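Long-range contacts in LbaCas13a H328A (C2c2) (Lachnospiraceae bacterium NK4A179, PDB 5WLH), which binds CRISPR guide RNA, probably processes its precursor, and probably uses paired HEPN domains to cleave target RNA, with a preference for cutting at adenine: residues 502-507 and 1121-1126; 506-511 and 1250-1255; 648-653 and 871-876; 658-663 and 862-867. All coordinates share one frame; numbering follows the deposited sequence.

Contact 1. Residues 502-507 and 1121-1126; sequences TAVYVA and QLINWI
A helix-helix crossing in the protein interior brings Val504 and Ala507 of helix 486-517 against Ile1123 and Asn1124 of helix 1106-1145. By the usual Cas13a domain order these helices probably belong to the first and second HEPN domains. The two short segments approach to 8.8 Å between axes, with an angle of 121° between their N-to-C directions, so they run obliquely antiparallel. Val504 and Ile1123 form the centre, their CA atoms 5.7 Å apart. Ile1123 lies along the neighbouring helix and spans one of its turns. Its branch methyl CG2 sits over the backbone at Val504 CA (4.0 Å), while its longer arm carries CD1 to the methyl of Ala507, 3.9 Å from CB. The first torsion divides these roles: with chi1 at -64°, CG1 stands opposite the carbonyl carbon and runs toward Ala507. Val504 answers with one methyl. CG2 presses on the Asn1124 backbone, 3.4 Å from N, and also meets Asn1124 CB at 3.9 Å. The side-chain contacts are aliphatic, with the Val504 methyl also lying against the Asn1124 backbone. Asn1124 directs its polar end elsewhere, and its OD1 accepts a weak hydrogen bond from Arg500 NE, one turn back along helix 486-517. Behind the crossing, Tyr505 reaches helix 915-941 on the far side of its own helix. Ile1123, Leu1122 and Ile1126 all pack on Ile1249 of helix 1239-1250, and Trp1125 lies against helix 1284-1294 and meets Phe1274 edge-to-face.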
# COMPACT_ATOMS: atom_id res chain seq x y z
N THR A 502 -1.07 -12.06 -3.88
CA THR A 502 -1.52 -13.43 -4.05
C THR A 502 -1.32 -14.24 -2.78
O THR A 502 -2.15 -15.09 -2.43
CB THR A 502 -0.78 -14.08 -5.23
OG1 THR A 502 -1.03 -13.31 -6.40
CG2 THR A 502 -1.25 -15.52 -5.47
N ALA A 503 -0.24 -13.95 -2.04
CA ALA A 503 0.02 -14.69 -0.81
C ALA A 503 -1.11 -14.49 0.18
O ALA A 503 -1.46 -15.41 0.94
CB ALA A 503 1.35 -14.24 -0.21
N VAL A 504 -1.69 -13.29 0.20
CA VAL A 504 -2.80 -13.00 1.10
C VAL A 504 -3.99 -13.87 0.76
O VAL A 504 -4.62 -14.47 1.64
CB VAL A 504 -3.15 -11.50 1.01
CG1 VAL A 504 -4.52 -11.21 1.67
CG2 VAL A 504 -2.03 -10.65 1.63
N TYR A 505 -4.29 -14.00 -0.54
CA TYR A 505 -5.45 -14.77 -0.97
C TYR A 505 -5.24 -16.26 -0.77
O TYR A 505 -6.20 -16.96 -0.44
CB TYR A 505 -5.79 -14.46 -2.43
CG TYR A 505 -6.19 -13.02 -2.55
CD1 TYR A 505 -7.19 -12.49 -1.74
CD2 TYR A 505 -5.53 -12.17 -3.42
CE1 TYR A 505 -7.55 -11.16 -1.82
CE2 TYR A 505 -5.87 -10.84 -3.49
CZ TYR A 505 -6.88 -10.34 -2.70
OH TYR A 505 -7.22 -9.00 -2.78
N VAL A 506 -4.00 -16.75 -0.93
CA VAL A 506 -3.70 -18.14 -0.56
C VAL A 506 -4.10 -18.39 0.89
O VAL A 506 -4.78 -19.38 1.20
CB VAL A 506 -2.22 -18.47 -0.81
CG1 VAL A 506 -1.86 -19.88 -0.25
CG2 VAL A 506 -1.91 -18.40 -2.27
N ALA A 507 -3.71 -17.48 1.79
CA ALA A 507 -4.07 -17.63 3.20
C ALA A 507 -5.59 -17.64 3.39
O ALA A 507 -6.11 -18.46 4.15
CB ALA A 507 -3.45 -16.50 4.03
N GLN A 1121 -4.31 -6.95 5.31
CA GLN A 1121 -3.13 -6.09 5.37
C GLN A 1121 -2.09 -6.68 6.31
O GLN A 1121 -0.88 -6.59 6.06
CB GLN A 1121 -3.54 -4.68 5.82
CG GLN A 1121 -2.35 -3.72 5.99
CD GLN A 1121 -1.60 -3.49 4.69
OE1 GLN A 1121 -2.16 -2.97 3.71
NE2 GLN A 1121 -0.32 -3.89 4.66
N LEU A 1122 -2.53 -7.27 7.41
CA LEU A 1122 -1.60 -7.95 8.31
C LEU A 1122 -0.85 -9.06 7.59
O LEU A 1122 0.37 -9.18 7.72
CB LEU A 1122 -2.34 -8.50 9.51
CG LEU A 1122 -2.83 -7.41 10.48
CD1 LEU A 1122 -3.78 -8.01 11.50
CD2 LEU A 1122 -1.67 -6.67 11.17
N ILE A 1123 -1.55 -9.86 6.80
CA ILE A 1123 -0.89 -10.93 6.07
C ILE A 1123 0.03 -10.37 4.99
O ILE A 1123 1.13 -10.88 4.76
CB ILE A 1123 -1.92 -11.90 5.49
CG1 ILE A 1123 -2.68 -12.59 6.64
CG2 ILE A 1123 -1.19 -13.03 4.71
CD1 ILE A 1123 -3.93 -13.35 6.20
N ASN A 1124 -0.40 -9.30 4.32
CA ASN A 1124 0.48 -8.60 3.39
C ASN A 1124 1.80 -8.22 4.06
O ASN A 1124 2.88 -8.50 3.55
CB ASN A 1124 -0.26 -7.38 2.84
CG ASN A 1124 0.52 -6.61 1.80
OD1 ASN A 1124 1.62 -6.13 2.05
ND2 ASN A 1124 -0.09 -6.41 0.62
N TRP A 1125 1.71 -7.62 5.25
CA TRP A 1125 2.92 -7.25 5.98
C TRP A 1125 3.77 -8.47 6.33
O TRP A 1125 5.00 -8.39 6.32
CB TRP A 1125 2.53 -6.51 7.26
CG TRP A 1125 2.22 -5.08 7.03
CD1 TRP A 1125 2.71 -4.27 6.03
CD2 TRP A 1125 1.34 -4.26 7.82
NE1 TRP A 1125 2.19 -2.98 6.18
CE2 TRP A 1125 1.36 -2.96 7.27
CE3 TRP A 1125 0.55 -4.51 8.95
CZ2 TRP A 1125 0.60 -1.91 7.80
CZ3 TRP A 1125 -0.17 -3.48 9.49
CH2 TRP A 1125 -0.16 -2.19 8.91
N ILE A 1126 3.13 -9.59 6.65
CA ILE A 1126 3.91 -10.81 6.91
C ILE A 1126 4.80 -11.11 5.72
O ILE A 1126 5.99 -11.41 5.87
CB ILE A 1126 3.00 -12.00 7.22
CG1 ILE A 1126 2.44 -11.87 8.64
CG2 ILE A 1126 3.79 -13.33 7.03
CD1 ILE A 1126 1.28 -12.80 8.93

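Contact 2. Residues 506-511 and 1250-1255; sequences VAFAAR and EHFRYY
Glu1250 brings OE2 to 4.3 Å from the CB methyl of Ala507, although its carboxylate is held elsewhere, by a hydrogen bond from Tyr1127 OH and a salt bridge to Arg1246. At His1251 the CB turns away from helix 486-517. Phe1252 follows with positive phi (60°) as the C' residue of a Schellman motif, in which Arg1253 N turns back to Tyr1248 O, and its ring is driven between Ala507, Phe508 and Arg511. Its edge is turned toward the face of Phe508 in an offset T-shaped pair, centroids 5.3 Å apart and planes at 75°. Over one face of the Phe1252 ring lies Arg511 CG, 3.8 Å from the centroid, a CH-pi contact. A bend at chi2 (56°) then leads the Arg511 chain outward across Phe1252, so that the guanidinium, nearly parallel to the ring plane, lays one face over CB, 3.7 Å from NH1. Farther along, Tyr1255 sets CB 3.4 Å from Arg511 NH2. The charge of Arg511 is met by Glu1049, which bonds NE. Arg1246 and His1251 have the R-X4-H spacing of the HEPN nuclease signature, consistent with a place in the second HEPN domain, and the Schellman turn with its Phe1252 wedge directly follows that motif.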
# COMPACT_ATOMS: atom_id res chain seq x y z
N VAL A 506 -4.00 -16.75 -0.93
CA VAL A 506 -3.70 -18.14 -0.56
C VAL A 506 -4.10 -18.39 0.89
O VAL A 506 -4.78 -19.38 1.20
CB VAL A 506 -2.22 -18.47 -0.81
CG1 VAL A 506 -1.86 -19.88 -0.25
CG2 VAL A 506 -1.91 -18.40 -2.27
N ALA A 507 -3.71 -17.48 1.79
CA ALA A 507 -4.07 -17.63 3.20
C ALA A 507 -5.59 -17.64 3.39
O ALA A 507 -6.11 -18.46 4.15
CB ALA A 507 -3.45 -16.50 4.03
N PHE A 508 -6.32 -16.73 2.71
CA PHE A 508 -7.76 -16.69 2.88
C PHE A 508 -8.43 -17.92 2.28
O PHE A 508 -9.43 -18.41 2.82
CB PHE A 508 -8.36 -15.43 2.25
CG PHE A 508 -8.32 -14.23 3.16
CD1 PHE A 508 -9.18 -14.14 4.25
CD2 PHE A 508 -7.42 -13.20 2.95
CE1 PHE A 508 -9.14 -13.04 5.11
CE2 PHE A 508 -7.37 -12.09 3.80
CZ PHE A 508 -8.23 -12.01 4.88
N ALA A 509 -7.92 -18.41 1.16
CA ALA A 509 -8.50 -19.61 0.57
C ALA A 509 -8.35 -20.78 1.52
O ALA A 509 -9.29 -21.56 1.72
CB ALA A 509 -7.83 -19.92 -0.77
N ALA A 510 -7.17 -20.90 2.14
CA ALA A 510 -6.95 -21.96 3.12
C ALA A 510 -7.88 -21.81 4.31
O ALA A 510 -8.49 -22.78 4.77
CB ALA A 510 -5.48 -21.95 3.57
N ARG A 511 -8.01 -20.58 4.82
CA ARG A 511 -8.94 -20.31 5.91
C ARG A 511 -10.36 -20.74 5.54
O ARG A 511 -11.03 -21.44 6.31
CB ARG A 511 -8.90 -18.82 6.28
CG ARG A 511 -9.93 -18.45 7.34
CD ARG A 511 -9.74 -19.32 8.59
NE ARG A 511 -10.59 -18.90 9.69
CZ ARG A 511 -10.49 -19.37 10.93
NH1 ARG A 511 -9.57 -20.30 11.21
NH2 ARG A 511 -11.29 -18.93 11.88
N GLU A 1250 -1.42 -15.34 10.55
CA GLU A 1250 -1.62 -16.13 9.33
C GLU A 1250 -2.47 -17.36 9.59
O GLU A 1250 -3.11 -17.87 8.66
CB GLU A 1250 -0.29 -16.53 8.71
CG GLU A 1250 -0.52 -17.10 7.30
CD GLU A 1250 0.70 -17.03 6.42
OE1 GLU A 1250 1.76 -16.63 6.93
OE2 GLU A 1250 0.58 -17.37 5.22
N HIS A 1251 -2.48 -17.86 10.81
CA HIS A 1251 -3.34 -18.98 11.16
C HIS A 1251 -4.70 -18.53 11.66
O HIS A 1251 -5.47 -19.37 12.14
CB HIS A 1251 -2.68 -19.86 12.22
CG HIS A 1251 -1.35 -20.37 11.80
ND1 HIS A 1251 -0.38 -20.75 12.70
CD2 HIS A 1251 -0.82 -20.57 10.57
CE1 HIS A 1251 0.69 -21.15 12.05
NE2 HIS A 1251 0.45 -21.05 10.75
N PHE A 1252 -5.01 -17.23 11.58
CA PHE A 1252 -6.34 -16.74 11.87
C PHE A 1252 -6.75 -17.07 13.31
O PHE A 1252 -7.93 -17.32 13.58
CB PHE A 1252 -7.36 -17.30 10.86
CG PHE A 1252 -7.23 -16.69 9.47
CD1 PHE A 1252 -6.17 -17.03 8.63
CD2 PHE A 1252 -8.14 -15.75 9.02
CE1 PHE A 1252 -6.03 -16.45 7.36
CE2 PHE A 1252 -8.02 -15.16 7.75
CZ PHE A 1252 -6.97 -15.51 6.93
N ARG A 1253 -5.77 -17.09 14.22
CA ARG A 1253 -6.06 -17.48 15.61
C ARG A 1253 -6.98 -16.48 16.29
O ARG A 1253 -7.73 -16.84 17.20
CB ARG A 1253 -4.76 -17.62 16.40
CG ARG A 1253 -3.76 -18.60 15.82
CD ARG A 1253 -4.33 -20.02 15.78
NE ARG A 1253 -4.89 -20.41 17.07
CZ ARG A 1253 -5.82 -21.35 17.23
NH1 ARG A 1253 -6.30 -21.99 16.17
NH2 ARG A 1253 -6.28 -21.63 18.44
N TYR A 1254 -6.92 -15.20 15.88
CA TYR A 1254 -7.82 -14.21 16.45
C TYR A 1254 -9.26 -14.68 16.42
O TYR A 1254 -10.02 -14.46 17.38
CB TYR A 1254 -7.68 -12.90 15.68
CG TYR A 1254 -8.79 -11.91 15.93
CD1 TYR A 1254 -8.77 -11.09 17.04
CD2 TYR A 1254 -9.84 -11.76 15.03
CE1 TYR A 1254 -9.77 -10.16 17.27
CE2 TYR A 1254 -10.84 -10.83 15.24
CZ TYR A 1254 -10.80 -10.03 16.36
OH TYR A 1254 -11.80 -9.11 16.58
N TYR A 1255 -9.66 -15.33 15.33
CA TYR A 1255 -11.05 -15.70 15.12
C TYR A 1255 -11.46 -16.90 15.95
O TYR A 1255 -12.66 -17.18 16.04
CB TYR A 1255 -11.30 -15.98 13.64
CG TYR A 1255 -11.16 -14.73 12.80
CD1 TYR A 1255 -12.11 -13.71 12.91
CD2 TYR A 1255 -10.09 -14.54 11.93
CE1 TYR A 1255 -12.00 -12.55 12.15
CE2 TYR A 1255 -9.98 -13.35 11.17
CZ TYR A 1255 -10.95 -12.38 11.29
OH TYR A 1255 -10.88 -11.19 10.56

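Contact 3. Residues 648-653 and 871-876; sequences LPMFYK and HDLCDK
Two irregular loops meet through one backbone hydrogen bond, His871 N to Met650 O at 2.9 Å (N-H...O 155°). The His871 ring is then folded back over the 649-652 backbone: chi1 of 59° places CG between the backbone N and the carbonyl carbon. NE2 comes within 2.9 Å of Pro649 O, but at an angle too poor for a hydrogen bond. Instead, water 2 lies in the ring plane, 2.7 Å from NE2, and bridges it to Tyr652 O. ND1 is bonded to Tyr869 O, and the ring stacks on Tyr869, which together fix its rotation. Water 1 extends the polar seam, bridging Pro649 O and Asp872 O and accepting from Cys874 N (3.2 Å). Beside it is an apolar patch, where Leu873 places CD2 on Pro649 CG (3.6 Å) and Met650, bent at chi3 (-56°), curls its CE methyl back to Leu873 CG at 3.8 Å. Backbone bonds between Phe651 and Tyr869 prolong the pairing. This is loop-to-loop joining through backbone groups and bridging waters, located just before helix 654-665 in what is probably the Helical-2 domain.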
# COMPACT_ATOMS: atom_id res chain seq x y z
N LEU A 648 -34.46 -7.85 -15.51
CA LEU A 648 -34.44 -7.29 -16.86
C LEU A 648 -35.59 -7.82 -17.73
O LEU A 648 -36.13 -7.03 -18.51
CB LEU A 648 -33.09 -7.56 -17.53
CG LEU A 648 -31.97 -6.54 -17.28
CD1 LEU A 648 -32.42 -5.13 -17.63
CD2 LEU A 648 -31.46 -6.62 -15.85
N PRO A 649 -35.98 -9.09 -17.66
CA PRO A 649 -37.14 -9.53 -18.46
C PRO A 649 -38.47 -9.02 -17.93
O PRO A 649 -39.51 -9.33 -18.53
CB PRO A 649 -37.07 -11.06 -18.39
CG PRO A 649 -36.21 -11.37 -17.24
CD PRO A 649 -35.27 -10.24 -17.07
N MET A 650 -38.48 -8.27 -16.83
CA MET A 650 -39.68 -7.57 -16.40
C MET A 650 -39.92 -6.31 -17.22
O MET A 650 -41.05 -5.79 -17.22
CB MET A 650 -39.56 -7.21 -14.92
CG MET A 650 -40.78 -6.56 -14.29
SD MET A 650 -40.58 -6.40 -12.50
CE MET A 650 -40.28 -8.10 -12.07
N PHE A 651 -38.90 -5.82 -17.92
CA PHE A 651 -39.00 -4.54 -18.61
C PHE A 651 -38.59 -4.59 -20.08
O PHE A 651 -38.85 -3.61 -20.80
CB PHE A 651 -38.16 -3.48 -17.88
CG PHE A 651 -38.56 -3.31 -16.44
CD1 PHE A 651 -39.63 -2.50 -16.10
CD2 PHE A 651 -37.90 -3.99 -15.43
CE1 PHE A 651 -40.03 -2.36 -14.77
CE2 PHE A 651 -38.29 -3.85 -14.10
CZ PHE A 651 -39.35 -3.03 -13.78
N TYR A 652 -38.00 -5.68 -20.55
CA TYR A 652 -37.58 -5.77 -21.94
C TYR A 652 -37.93 -7.15 -22.48
O TYR A 652 -38.14 -8.11 -21.73
CB TYR A 652 -36.08 -5.47 -22.08
CG TYR A 652 -35.71 -4.08 -21.63
CD1 TYR A 652 -35.94 -2.98 -22.45
CD2 TYR A 652 -35.17 -3.85 -20.36
CE1 TYR A 652 -35.62 -1.70 -22.03
CE2 TYR A 652 -34.85 -2.58 -19.94
CZ TYR A 652 -35.07 -1.50 -20.78
OH TYR A 652 -34.75 -0.24 -20.35
N LYS A 653 -38.00 -7.23 -23.81
CA LYS A 653 -38.34 -8.49 -24.47
C LYS A 653 -37.18 -9.48 -24.36
O LYS A 653 -36.02 -9.11 -24.54
CB LYS A 653 -38.68 -8.22 -25.93
CG LYS A 653 -39.83 -7.24 -26.12
CD LYS A 653 -40.39 -7.28 -27.53
CE LYS A 653 -39.50 -6.53 -28.51
NZ LYS A 653 -40.06 -6.54 -29.90
N HIS A 871 -43.87 -5.88 -17.66
CA HIS A 871 -44.75 -7.02 -17.89
C HIS A 871 -44.37 -8.12 -16.90
O HIS A 871 -43.47 -7.95 -16.07
CB HIS A 871 -44.71 -7.50 -19.34
CG HIS A 871 -43.35 -7.91 -19.83
ND1 HIS A 871 -42.31 -7.02 -19.97
CD2 HIS A 871 -42.88 -9.11 -20.23
CE1 HIS A 871 -41.25 -7.66 -20.43
NE2 HIS A 871 -41.57 -8.93 -20.60
N ASP A 872 -45.07 -9.25 -16.99
CA ASP A 872 -44.88 -10.31 -16.03
C ASP A 872 -43.57 -11.05 -16.29
O ASP A 872 -43.18 -11.26 -17.44
CB ASP A 872 -46.05 -11.30 -16.08
CG ASP A 872 -47.36 -10.67 -15.63
OD1 ASP A 872 -47.38 -10.03 -14.55
OD2 ASP A 872 -48.36 -10.83 -16.35
N LEU A 873 -42.90 -11.44 -15.21
CA LEU A 873 -41.73 -12.28 -15.32
C LEU A 873 -42.12 -13.66 -15.83
O LEU A 873 -43.07 -14.27 -15.33
CB LEU A 873 -41.03 -12.41 -13.97
CG LEU A 873 -39.85 -11.48 -13.69
CD1 LEU A 873 -39.20 -11.85 -12.37
CD2 LEU A 873 -38.86 -11.52 -14.83
N CYS A 874 -41.40 -14.15 -16.84
CA CYS A 874 -41.51 -15.55 -17.23
C CYS A 874 -40.98 -16.44 -16.10
O CYS A 874 -40.39 -15.97 -15.13
CB CYS A 874 -40.73 -15.80 -18.52
SG CYS A 874 -39.12 -14.93 -18.66
N ASP A 875 -41.21 -17.74 -16.24
CA ASP A 875 -40.51 -18.68 -15.36
C ASP A 875 -39.02 -18.60 -15.65
O ASP A 875 -38.61 -18.39 -16.80
CB ASP A 875 -41.03 -20.10 -15.58
CG ASP A 875 -42.32 -20.37 -14.83
OD1 ASP A 875 -42.40 -20.04 -13.63
OD2 ASP A 875 -43.26 -20.92 -15.45
N LYS A 876 -38.20 -18.76 -14.61
CA LYS A 876 -36.76 -18.59 -14.78
C LYS A 876 -36.21 -19.55 -15.82
O LYS A 876 -35.36 -19.17 -16.64
CB LYS A 876 -36.04 -18.79 -13.44
CG LYS A 876 -34.52 -18.64 -13.53
CD LYS A 876 -33.94 -18.10 -12.23
CE LYS A 876 -32.91 -19.04 -11.65
NZ LYS A 876 -32.39 -18.55 -10.34
O HOH W 1 -40.81 -11.97 -19.08
O HOH W 2 -39.59 -10.56 -21.58

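Contact 4. Residues 658-663 and 862-867; sequences KKLLID and YAFVLK
Asp663 and Tyr862 make the polar link between helix 654-665 and the turn after helix 843-861. Tyr862 OH donates to Asp663 OD2 at 2.8 Å, reaching the oxygen on its anti side and 22° out of the carboxylate plane. The same oxygen receives Lys659 NZ at 2.6 Å through its syn lone pair, in a salt bridge one helical turn long. OD2 is therefore gripped by two donors, and the nearby ammonium would be expected to favour the charged carboxylate. The carboxylate is inclined to the phenol ring and meets it at its edge, by the hydroxyl. Apolar contacts hold the ring itself. Leu660 approaches at about a right angle and lays CD1 over one face, 3.9 Å from the centroid and 27° off the normal, a CH-pi contact; with chi1 at -180°, its CG stands opposite the backbone N, which directs the branch toward Tyr862. The aliphatic part of Lys659 adds its CE, 3.9 Å from Tyr862 CE1, before the chain bends at chi4 to bring NZ to Asp663. Phe864 supplements this more loosely, its ring edge turned to Leu660 with CZ 4.4 Å from CB. Backbone bonds from Val865 N to Tyr862 O and from Leu866 N to Ala863 O coil the turn that carries both rings. Helix 709-732 packs against both segments, contacting Leu660 through Met723 and Ile727 and Val865 through Leu720 and Phe724, while Phe643 of helix 635-645 also packs on Leu660.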
# COMPACT_ATOMS: atom_id res chain seq x y z
N LYS A 658 -31.75 -11.48 -25.28
CA LYS A 658 -30.91 -12.53 -25.82
C LYS A 658 -29.83 -11.96 -26.71
O LYS A 658 -28.67 -12.39 -26.63
CB LYS A 658 -31.76 -13.54 -26.61
CG LYS A 658 -30.89 -14.53 -27.40
CD LYS A 658 -31.62 -15.09 -28.61
CE LYS A 658 -32.57 -16.18 -28.20
NZ LYS A 658 -31.83 -17.24 -27.46
N LYS A 659 -30.19 -11.01 -27.57
CA LYS A 659 -29.19 -10.37 -28.41
C LYS A 659 -28.09 -9.75 -27.56
O LYS A 659 -26.90 -9.94 -27.84
CB LYS A 659 -29.84 -9.31 -29.30
CG LYS A 659 -28.85 -8.54 -30.16
CD LYS A 659 -28.57 -7.18 -29.58
CE LYS A 659 -28.01 -6.21 -30.61
NZ LYS A 659 -26.65 -6.60 -31.08
N LEU A 660 -28.48 -9.01 -26.52
CA LEU A 660 -27.51 -8.41 -25.61
C LEU A 660 -26.66 -9.48 -24.93
O LEU A 660 -25.43 -9.37 -24.88
CB LEU A 660 -28.23 -7.55 -24.58
CG LEU A 660 -27.37 -6.83 -23.53
CD1 LEU A 660 -26.31 -5.97 -24.21
CD2 LEU A 660 -28.22 -5.96 -22.64
N LEU A 661 -27.31 -10.52 -24.40
CA LEU A 661 -26.60 -11.59 -23.70
C LEU A 661 -25.51 -12.19 -24.58
O LEU A 661 -24.37 -12.39 -24.13
CB LEU A 661 -27.58 -12.68 -23.28
CG LEU A 661 -28.43 -12.45 -22.04
CD1 LEU A 661 -29.57 -13.45 -22.02
CD2 LEU A 661 -27.57 -12.54 -20.76
N ILE A 662 -25.84 -12.47 -25.84
CA ILE A 662 -24.85 -13.04 -26.75
C ILE A 662 -23.73 -12.04 -26.98
O ILE A 662 -22.55 -12.40 -26.98
CB ILE A 662 -25.52 -13.48 -28.06
CG1 ILE A 662 -26.49 -14.63 -27.79
CG2 ILE A 662 -24.47 -13.90 -29.08
CD1 ILE A 662 -27.38 -14.96 -28.97
N ASP A 663 -24.07 -10.76 -27.18
CA ASP A 663 -23.05 -9.73 -27.37
C ASP A 663 -22.10 -9.66 -26.19
O ASP A 663 -20.88 -9.56 -26.37
CB ASP A 663 -23.69 -8.37 -27.56
CG ASP A 663 -24.37 -8.21 -28.91
OD1 ASP A 663 -24.22 -9.09 -29.79
OD2 ASP A 663 -25.05 -7.18 -29.07
N TYR A 862 -28.10 -0.20 -28.63
CA TYR A 862 -29.04 -0.89 -27.77
C TYR A 862 -30.28 -0.04 -27.58
O TYR A 862 -30.77 0.16 -26.47
CB TYR A 862 -28.38 -1.25 -26.45
CG TYR A 862 -27.28 -2.28 -26.68
CD1 TYR A 862 -27.59 -3.55 -27.15
CD2 TYR A 862 -25.94 -1.95 -26.49
CE1 TYR A 862 -26.60 -4.48 -27.40
CE2 TYR A 862 -24.94 -2.88 -26.73
CZ TYR A 862 -25.27 -4.15 -27.18
OH TYR A 862 -24.29 -5.08 -27.42
N ALA A 863 -30.80 0.45 -28.71
CA ALA A 863 -31.92 1.39 -28.69
C ALA A 863 -33.13 0.81 -27.99
O ALA A 863 -33.94 1.57 -27.44
CB ALA A 863 -32.27 1.80 -30.13
N PHE A 864 -33.28 -0.52 -27.98
CA PHE A 864 -34.43 -1.10 -27.30
C PHE A 864 -34.46 -0.73 -25.83
O PHE A 864 -35.53 -0.72 -25.22
CB PHE A 864 -34.48 -2.62 -27.49
CG PHE A 864 -33.46 -3.39 -26.67
CD1 PHE A 864 -33.71 -3.71 -25.34
CD2 PHE A 864 -32.29 -3.85 -27.26
CE1 PHE A 864 -32.78 -4.43 -24.59
CE2 PHE A 864 -31.37 -4.57 -26.52
CZ PHE A 864 -31.61 -4.86 -25.19
N VAL A 865 -33.29 -0.39 -25.27
CA VAL A 865 -33.21 0.03 -23.88
C VAL A 865 -34.08 1.26 -23.62
O VAL A 865 -34.66 1.40 -22.54
CB VAL A 865 -31.73 0.29 -23.51
CG1 VAL A 865 -31.61 1.06 -22.21
CG2 VAL A 865 -30.96 -1.02 -23.46
N LEU A 866 -34.21 2.15 -24.61
CA LEU A 866 -34.98 3.37 -24.41
C LEU A 866 -36.47 3.13 -24.28
O LEU A 866 -37.19 4.05 -23.88
CB LEU A 866 -34.73 4.36 -25.55
CG LEU A 866 -33.28 4.64 -25.94
CD1 LEU A 866 -33.22 5.57 -27.14
CD2 LEU A 866 -32.50 5.23 -24.78
N LYS A 867 -36.97 1.93 -24.59
CA LYS A 867 -38.41 1.66 -24.60
C LYS A 867 -38.76 0.50 -23.66
O LYS A 867 -39.23 -0.56 -24.11
CB LYS A 867 -38.88 1.37 -26.02
CG LYS A 867 -38.72 2.57 -26.95
CD LYS A 867 -39.76 3.63 -26.64
CE LYS A 867 -39.26 5.03 -26.99
NZ LYS A 867 -38.58 5.68 -25.84

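Overall arrangement
Contacts 1 and 2 are buried and share helix 486-517, with Val506 and Ala507 common to both; Ile1123 CD1 touches Phe1252 CZ at 3.8 Å, so they form one continuous core at the probable HEPN-HEPN junction. Contact 1 is aliphatic, whereas contact 2 adds an aromatic pair and a CH-pi contact, and its charged groups, Arg511 and Glu1250, find partners beyond its segments. Contacts 3 and 4, with centres about 40 Å or more from the chain's centre, are only partly buried. They tie the loop and helix around 648-663 to successive parts of the loop after helix 843-861, and there backbone bonds, waters and a tyrosine-carboxylate pair appear. A probable hydrogen bond from Tyr652 to Val865 connects them.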